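Local structure of inactive dihydropteroate synthase 2 (Mycobacterium tuberculosis, 2VP8) at residues L233-V236 with A237-V240; L298-V301 with A302-G306. The protein probably lacks dihydropteroate synthase activity and a role in folate metabolism, although it seems able to bind the inhibitor dapsone. All blocks are in the same frame, centred on the assembly; numbering follows the deposited sequence.

Contacts 1 and 2 both lie on helices of one TIM-barrel chain of the dihydropteroate synthase family, and both reach the second subunit. Contact 1 comes first along the sequence, at the junction of helices 227-234 and 236-241, which follow strand 214-217 and precede strand 247-248 in the chain. Contact 2 follows on the last helix, 291-306, after strand 285-288. Their centres are 18 Å apart and their nearest atoms about 10 Å apart, so they do not touch within the chain. Across the homodimer they do meet: Arg234 of one subunit makes a weak hydrogen bond to Ile304 O of the other.

Contact 1: L233-V236 with A237-V240; sequences LRHV and ADLV
His235 stands at the break between two helices: it leaves the helical conformation after helix 227-234 and takes the N-cap position of helix 236-241. Its carbonyl oxygen O accepts Leu239 N at 3.1 Å, with an N-H...O angle of 158°. Asp238 N reaches the same oxygen O of His235 through a weak, strongly bent bond. One residue on, Val240 N bonds to Val236 O at 2.7 Å, and the first turn is under way. This junction belongs to the outer helical layer of the TIM barrel, where helix 186-207 meets His235 and Asp238 through Arg187, Val190 and Ile194. The imidazole and the Asp238 carboxylate lie side by side, their planes only 27° apart, but their closest approach is too tight in the model to be reliable. Each has a weak partner elsewhere, Leu231 O for His235 ND1 and Arg187, in a long ion pair, for Asp238 OD2. Leu239 reaches back against the start of the turn, its CD2 3.6 Å from Val236 CA. With CG1 anti to the backbone N (chi1 172°), Val236 sets that methyl 3.8 Å from CG2 of Val240.

Contact 2: L298-V301 with A302-G306; sequences LEMV and ASIQG
Met300 O and Ile304 N form the straightest bond of this helical run, 2.8 Å long with an N-H...O angle of 172°. It is one of four successive i to i+4 bonds, the signature of a regular alpha-helix. Ala302 N to Leu298 O (3.0 Å) and Gln305 N to Val301 O (2.9 Å) belong to the same series. Glu299 O accepts Ser303 N at 2.8 Å, and Ser303 OG also lies 3.0 Å from this Glu299 O. The serine hydroxyl comes back over the preceding turn because OG stands beside its own backbone N (chi1 -67°), but its proton has another acceptor within reach. The charged end of Glu299 turns back towards the N-terminal end of the helix, to a salt bridge with Arg295.

Among the apolar groups, Met300 and Ile304 cross at an angle on one flank: CG of Met300 lies 3.9 Å from CD1 of Ile304, and the sulfur SD is at the same distance from that methyl. With CG of Met300 anti to the backbone N (chi1 178°), a bend at chi2 brings the sulfur there. Val301 and Gln305 run alongside each other, the amide OE1 of Gln305 resting near the CG1 methyl of Val301 at 4.0 Å, while NE2 of Gln305 bonds to Ala280 O.

That bond ties helix 291-306 to the end of helix 267-280, against which Leu298 and Val301 pack through Thr275, Ala276 and Ala279. Met300, Ser303 and Ile304 instead meet Gly270 and Leu230 of the second subunit, so this final helix of the barrel lies between its neighbour and the dimer partner.

Contact 1: L233-V236 with A237-V240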
ATOM      1  N   LEU B 233       5.002  -5.213  11.050  1.00 38.20           N
ATOM      2  CA  LEU B 233       4.595  -4.378   9.922  1.00 38.43           C
ATOM      3  C   LEU B 233       3.964  -3.076  10.394  1.00 38.50           C
ATOM      4  O   LEU B 233       4.298  -2.001   9.892  1.00 38.67           O
ATOM      5  CB  LEU B 233       3.601  -5.115   9.030  1.00 38.42           C
ATOM      6  CG  LEU B 233       4.151  -5.851   7.819  1.00 39.24           C
ATOM      7  CD1 LEU B 233       3.070  -6.754   7.192  1.00 38.76           C
ATOM      8  CD2 LEU B 233       4.688  -4.842   6.821  1.00 39.73           C
ATOM      9  N   ARG B 234       3.048  -3.180  11.355  1.00 38.31           N
ATOM     10  CA  ARG B 234       2.388  -2.008  11.916  1.00 38.04           C
ATOM     11  C   ARG B 234       3.427  -1.049  12.493  1.00 37.95           C
ATOM     12  O   ARG B 234       3.217   0.162  12.509  1.00 37.74           O
ATOM     13  CB  ARG B 234       1.413  -2.436  13.010  1.00 38.06           C
ATOM     14  CG  ARG B 234       0.436  -1.376  13.462  1.00 37.03           C
ATOM     15  CD  ARG B 234      -0.864  -2.048  13.901  1.00 36.46           C
ATOM     16  NE  ARG B 234      -0.933  -2.332  15.327  1.00 33.79           N
ATOM     17  CZ  ARG B 234      -1.569  -3.363  15.864  1.00 33.17           C
ATOM     18  NH1 ARG B 234      -2.180  -4.271  15.112  1.00 32.64           N
ATOM     19  NH2 ARG B 234      -1.573  -3.497  17.173  1.00 32.99           N
ATOM     20  N   HIS B 235       4.548  -1.604  12.946  1.00 37.89           N
ATOM     21  CA  HIS B 235       5.525  -0.834  13.700  1.00 38.32           C
ATOM     22  C   HIS B 235       6.827  -0.554  12.958  1.00 38.41           C
ATOM     23  O   HIS B 235       7.814  -0.135  13.581  1.00 38.61           O
ATOM     24  CB  HIS B 235       5.789  -1.488  15.060  1.00 38.38           C
ATOM     25  CG  HIS B 235       4.722  -1.214  16.073  1.00 38.89           C
ATOM     26  ND1 HIS B 235       3.531  -1.908  16.108  1.00 39.75           N
ATOM     27  CD2 HIS B 235       4.660  -0.312  17.080  1.00 39.63           C
ATOM     28  CE1 HIS B 235       2.784  -1.446  17.098  1.00 40.27           C
ATOM     29  NE2 HIS B 235       3.445  -0.475  17.703  1.00 39.27           N
ATOM     30  N   VAL B 236       6.812  -0.740  11.634  1.00 38.02           N
ATOM     31  CA  VAL B 236       7.970  -0.451  10.790  1.00 37.72           C
ATOM     32  C   VAL B 236       8.621   0.869  11.178  1.00 37.39           C
ATOM     33  O   VAL B 236       9.807   0.889  11.458  1.00 37.72           O
ATOM     34  CB  VAL B 236       7.633  -0.498   9.265  1.00 38.15           C
ATOM     35  CG1 VAL B 236       8.795  -0.015   8.436  1.00 37.75           C
ATOM     36  CG2 VAL B 236       7.293  -1.917   8.836  1.00 38.44           C
ATOM     37  N   ALA B 237       7.842   1.954  11.230  1.00 37.11           N
ATOM     38  CA  ALA B 237       8.319   3.273  11.690  1.00 36.60           C
ATOM     39  C   ALA B 237       9.225   3.184  12.909  1.00 36.66           C
ATOM     40  O   ALA B 237      10.280   3.824  12.949  1.00 36.10           O
ATOM     41  CB  ALA B 237       7.154   4.203  11.979  1.00 36.35           C
ATOM     42  N   ASP B 238       8.810   2.388  13.897  1.00 36.85           N
ATOM     43  CA  ASP B 238       9.625   2.165  15.091  1.00 37.14           C
ATOM     44  C   ASP B 238      10.953   1.486  14.728  1.00 37.31           C
ATOM     45  O   ASP B 238      12.014   1.917  15.183  1.00 37.22           O
ATOM     46  CB  ASP B 238       8.852   1.376  16.150  1.00 36.98           C
ATOM     47  CG  ASP B 238       7.650   2.141  16.677  1.00 37.71           C
ATOM     48  OD1 ASP B 238       7.840   3.257  17.203  1.00 38.64           O
ATOM     49  OD2 ASP B 238       6.510   1.639  16.560  1.00 37.99           O
ATOM     50  N   LEU B 239      10.893   0.453  13.887  1.00 37.50           N
ATOM     51  CA  LEU B 239      12.106  -0.184  13.382  1.00 37.77           C
ATOM     52  C   LEU B 239      13.004   0.830  12.667  1.00 37.81           C
ATOM     53  O   LEU B 239      14.209   0.872  12.911  1.00 37.82           O
ATOM     54  CB  LEU B 239      11.779  -1.339  12.426  1.00 38.05           C
ATOM     55  CG  LEU B 239      11.243  -2.704  12.894  1.00 38.51           C
ATOM     56  CD1 LEU B 239      11.805  -3.101  14.258  1.00 37.27           C
ATOM     57  CD2 LEU B 239       9.745  -2.752  12.894  1.00 38.69           C
ATOM     58  N   VAL B 240      12.405   1.638  11.791  1.00 37.68           N
ATOM     59  CA  VAL B 240      13.131   2.647  11.014  1.00 37.55           C
ATOM     60  C   VAL B 240      13.786   3.678  11.928  1.00 37.71           C
ATOM     61  O   VAL B 240      14.934   4.052  11.722  1.00 37.56           O
ATOM     62  CB  VAL B 240      12.192   3.353  10.010  1.00 37.60           C
ATOM     63  CG1 VAL B 240      12.899   4.520   9.299  1.00 36.61           C
ATOM     64  CG2 VAL B 240      11.654   2.351   9.009  1.00 37.09           C
TER

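Contact 2: L298-V301 with A302-G306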
ATOM      1  N   LEU B 298       6.950   1.244  -4.911  1.00 39.00           N
ATOM      2  CA  LEU B 298       7.926   2.153  -4.310  1.00 38.60           C
ATOM      3  C   LEU B 298       8.036   3.491  -5.029  1.00 38.53           C
ATOM      4  O   LEU B 298       8.311   4.508  -4.404  1.00 39.09           O
ATOM      5  CB  LEU B 298       9.301   1.490  -4.278  1.00 38.53           C
ATOM      6  CG  LEU B 298       9.319   0.133  -3.585  1.00 38.11           C
ATOM      7  CD1 LEU B 298      10.743  -0.380  -3.537  1.00 38.71           C
ATOM      8  CD2 LEU B 298       8.728   0.232  -2.182  1.00 36.82           C
ATOM      9  N   GLU B 299       7.844   3.484  -6.343  1.00 38.36           N
ATOM     10  CA  GLU B 299       7.809   4.721  -7.116  1.00 38.05           C
ATOM     11  C   GLU B 299       6.588   5.566  -6.734  1.00 37.92           C
ATOM     12  O   GLU B 299       6.675   6.791  -6.621  1.00 37.98           O
ATOM     13  CB  GLU B 299       7.827   4.416  -8.613  1.00 37.67           C
ATOM     14  CG  GLU B 299       9.196   3.996  -9.118  1.00 38.22           C
ATOM     15  CD  GLU B 299       9.218   3.551 -10.579  1.00 38.51           C
ATOM     16  OE1 GLU B 299       8.160   3.512 -11.242  1.00 38.65           O
ATOM     17  OE2 GLU B 299      10.319   3.228 -11.067  1.00 39.16           O
ATOM     18  N   MET B 300       5.457   4.905  -6.515  1.00 37.64           N
ATOM     19  CA  MET B 300       4.225   5.605  -6.204  1.00 37.49           C
ATOM     20  C   MET B 300       4.302   6.206  -4.798  1.00 37.24           C
ATOM     21  O   MET B 300       3.918   7.363  -4.586  1.00 37.01           O
ATOM     22  CB  MET B 300       3.035   4.659  -6.368  1.00 37.53           C
ATOM     23  CG  MET B 300       1.687   5.249  -6.038  1.00 38.33           C
ATOM     24  SD  MET B 300       1.262   6.774  -6.891  1.00 41.14           S
ATOM     25  CE  MET B 300       0.932   6.226  -8.564  1.00 40.39           C
ATOM     26  N   VAL B 301       4.813   5.417  -3.852  1.00 36.74           N
ATOM     27  CA  VAL B 301       5.045   5.872  -2.484  1.00 36.29           C
ATOM     28  C   VAL B 301       5.966   7.083  -2.513  1.00 35.83           C
ATOM     29  O   VAL B 301       5.677   8.127  -1.907  1.00 36.06           O
ATOM     30  CB  VAL B 301       5.663   4.759  -1.613  1.00 36.42           C
ATOM     31  CG1 VAL B 301       5.998   5.275  -0.219  1.00 36.47           C
ATOM     32  CG2 VAL B 301       4.703   3.572  -1.513  1.00 36.79           C
ATOM     33  N   ALA B 302       7.060   6.950  -3.251  1.00 34.93           N
ATOM     34  CA  ALA B 302       8.009   8.040  -3.386  1.00 34.20           C
ATOM     35  C   ALA B 302       7.361   9.293  -4.000  1.00 33.78           C
ATOM     36  O   ALA B 302       7.593  10.401  -3.513  1.00 33.78           O
ATOM     37  CB  ALA B 302       9.216   7.592  -4.173  1.00 33.59           C
ATOM     38  N   SER B 303       6.544   9.117  -5.039  1.00 33.30           N
ATOM     39  CA  SER B 303       5.843  10.238  -5.669  1.00 33.46           C
ATOM     40  C   SER B 303       4.866  10.922  -4.711  1.00 33.75           C
ATOM     41  O   SER B 303       4.845  12.141  -4.609  1.00 33.58           O
ATOM     42  CB  SER B 303       5.098   9.799  -6.925  1.00 33.30           C
ATOM     43  OG  SER B 303       5.995   9.414  -7.931  1.00 33.14           O
ATOM     44  N   ILE B 304       4.060  10.127  -4.018  1.00 34.29           N
ATOM     45  CA  ILE B 304       3.129  10.653  -3.031  1.00 34.91           C
ATOM     46  C   ILE B 304       3.874  11.455  -1.969  1.00 35.65           C
ATOM     47  O   ILE B 304       3.508  12.593  -1.691  1.00 35.48           O
ATOM     48  CB  ILE B 304       2.282   9.520  -2.395  1.00 34.78           C
ATOM     49  CG1 ILE B 304       1.302   8.967  -3.426  1.00 34.10           C
ATOM     50  CG2 ILE B 304       1.537  10.003  -1.142  1.00 34.39           C
ATOM     51  CD1 ILE B 304       0.776   7.593  -3.106  1.00 32.91           C
ATOM     52  N   GLN B 305       4.935  10.874  -1.413  1.00 36.82           N
ATOM     53  CA  GLN B 305       5.662  11.496  -0.298  1.00 38.35           C
ATOM     54  C   GLN B 305       6.597  12.645  -0.683  1.00 39.11           C
ATOM     55  O   GLN B 305       6.883  13.500   0.149  1.00 39.09           O
ATOM     56  CB  GLN B 305       6.451  10.446   0.495  1.00 38.06           C
ATOM     57  CG  GLN B 305       5.590   9.537   1.365  1.00 39.02           C
ATOM     58  CD  GLN B 305       6.403   8.633   2.276  1.00 39.13           C
ATOM     59  OE1 GLN B 305       7.538   8.255   1.952  1.00 40.96           O
ATOM     60  NE2 GLN B 305       5.823   8.271   3.421  1.00 38.70           N
ATOM     61  N   GLY B 306       7.071  12.670  -1.928  1.00 40.42           N
ATOM     62  CA  GLY B 306       8.184  13.553  -2.288  1.00 42.11           C
ATOM     63  C   GLY B 306       8.071  14.482  -3.485  1.00 43.37           C
ATOM     64  O   GLY B 306       9.014  15.224  -3.768  1.00 43.45           O
TER